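Local coordinates for protein putative peptidase (Bacteroides fragilis, PDB 5DYN) that is probably a clostripain-family (C11) cysteine protease of clan CD, linked to activation of the Bacteroides fragilis toxin, at residues Ile99-Ala102 with Phe103-Lys107. Sequence-based numbering, arbitrary orientation.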
loop_
_atom_site.group_PDB
_atom_site.type_symbol
_atom_site.label_atom_id
_atom_site.label_comp_id
_atom_site.label_asym_id
_atom_site.label_seq_id
_atom_site.Cartn_x
_atom_site.Cartn_y
_atom_site.Cartn_z
ATOM N N ILE A 99 10.515 6.912 -13.197
ATOM C CA ILE A 99 10.993 7.463 -11.930
ATOM C C ILE A 99 12.179 8.401 -12.149
ATOM O O ILE A 99 12.206 9.515 -11.620
ATOM C CB ILE A 99 11.407 6.353 -10.948
ATOM C CG1 ILE A 99 10.185 5.584 -10.449
ATOM C CG2 ILE A 99 12.140 6.943 -9.763
ATOM C CD1 ILE A 99 10.536 4.447 -9.510
ATOM N N SER A 100 13.152 7.936 -12.931
ATOM C CA SER A 100 14.339 8.721 -13.255
ATOM C C SER A 100 13.975 10.040 -13.920
ATOM O O SER A 100 14.430 11.099 -13.495
ATOM C CB SER A 100 15.280 7.929 -14.160
ATOM O OG SER A 100 15.893 6.869 -13.450
ATOM N N THR A 101 13.153 9.969 -14.962
ATOM C CA THR A 101 12.708 11.167 -15.667
ATOM C C THR A 101 11.991 12.125 -14.725
ATOM O O THR A 101 12.253 13.328 -14.724
ATOM C CB THR A 101 11.769 10.818 -16.833
ATOM O OG1 THR A 101 12.421 9.900 -17.719
ATOM C CG2 THR A 101 11.386 12.073 -17.599
ATOM N N ALA A 102 11.098 11.577 -13.908
ATOM C CA ALA A 102 10.261 12.381 -13.031
ATOM C C ALA A 102 11.054 13.194 -12.007
ATOM O O ALA A 102 10.852 14.401 -11.873
ATOM C CB ALA A 102 9.252 11.490 -12.318
ATOM N N PHE A 103 11.953 12.532 -11.287
ATOM C CA PHE A 103 12.630 13.170 -10.165
ATOM C C PHE A 103 13.886 13.933 -10.569
ATOM O O PHE A 103 14.222 14.942 -9.948
ATOM C CB PHE A 103 12.976 12.130 -9.100
ATOM C CG PHE A 103 11.776 11.573 -8.396
ATOM C CD1 PHE A 103 11.057 12.354 -7.507
ATOM C CD2 PHE A 103 11.363 10.271 -8.622
ATOM C CE1 PHE A 103 9.948 11.847 -6.851
ATOM C CE2 PHE A 103 10.254 9.759 -7.971
ATOM C CZ PHE A 103 9.546 10.550 -7.084
ATOM N N ASN A 104 14.582 13.460 -11.599
ATOM C CA ASN A 104 15.773 14.161 -12.074
ATOM C C ASN A 104 15.416 15.490 -12.737
ATOM O O ASN A 104 16.193 16.441 -12.693
ATOM C CB ASN A 104 16.570 13.291 -13.044
ATOM C CG ASN A 104 17.184 12.080 -12.371
ATOM O OD1 ASN A 104 17.692 12.168 -11.252
ATOM N ND2 ASN A 104 17.140 10.938 -13.049
ATOM N N GLN A 105 14.238 15.553 -13.348
ATOM C CA GLN A 105 13.773 16.793 -13.954
ATOM C C GLN A 105 13.211 17.744 -12.905
ATOM O O GLN A 105 13.190 18.961 -13.105
ATOM C CB GLN A 105 12.712 16.517 -15.022
ATOM C CG GLN A 105 13.258 15.964 -16.327
ATOM C CD GLN A 105 12.370 16.295 -17.512
ATOM O OE1 GLN A 105 11.779 17.376 -17.577
ATOM N NE2 GLN A 105 12.267 15.363 -18.454
ATOM N N TYR A 106 12.755 17.191 -11.786
ATOM C CA TYR A 106 12.135 18.005 -10.750
ATOM C C TYR A 106 12.670 17.685 -9.362
ATOM O O TYR A 106 11.938 17.197 -8.501
ATOM C CB TYR A 106 10.614 17.835 -10.785
ATOM C CG TYR A 106 10.002 18.339 -12.070
ATOM C CD1 TYR A 106 9.660 19.677 -12.220
ATOM C CD2 TYR A 106 9.786 17.483 -13.142
ATOM C CE1 TYR A 106 9.112 20.147 -13.397
ATOM C CE2 TYR A 106 9.237 17.942 -14.322
ATOM C CZ TYR A 106 8.903 19.273 -14.445
ATOM O OH TYR A 106 8.356 19.733 -15.619
ATOM N N LYS A 107 13.953 17.961 -9.154
ATOM C CA LYS A 107 14.553 17.841 -7.833
ATOM C C LYS A 107 13.847 18.772 -6.857
ATOM O O LYS A 107 13.413 19.862 -7.228
ATOM C CB LYS A 107 16.052 18.156 -7.881
ATOM C CG LYS A 107 16.916 17.020 -8.412
ATOM C CD LYS A 107 17.607 17.397 -9.713
ATOM C CE LYS A 107 18.440 16.242 -10.250
ATOM N NZ LYS A 107 19.047 16.551 -11.575
#
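The C-terminal turns of the amphipathic helix 92-105, which packs on the mixed sheet of this clostripain-family fragment, are joined by i to i+4 hydrogen bonds that weaken toward the helix end. F103 N reaches I99 O at 3.0 Å with an N-H...O angle of 164°. N104 N to S100 O is equally short, whereas Q105 N to T101 O lengthens to 3.3 Å and its donor stands 38° out of the carbonyl plane. The last of the series, Y106 N to A102 O, is weak; the i to i+3 bond from Y106 N to F103 O is also weak, and the backbone of Y106 itself has left helical geometry.

On the buried side, the I99 branch and the F103 ring meet at a slant. With CG1 beside the backbone N (chi1 -70°), the I99 CG2 methyl lies anti to that nitrogen and meets the ring at its edge and in its plane, 3.6 Å from F103 CD2. That ring also meets Y111 at a steep angle, and A102 rests on L54 and L19, seating this face on the sheet. I99, S100 and F103 further pack against the other chain of the assembly, S100 touching V21 of that chain while its OG bonds back to K96 O.

Beside strand 76-83, where T101 touches E82 and Q105 touches I81, these two side chains run alongside each other, with T101 CG2 3.5 Å from Q105 NE2, while T101 OG1 turns back to K97 O. One turn on from A102, the Y106 ring takes A102 O at its edge and in its plane, 3.5 Å from Y106 CD2.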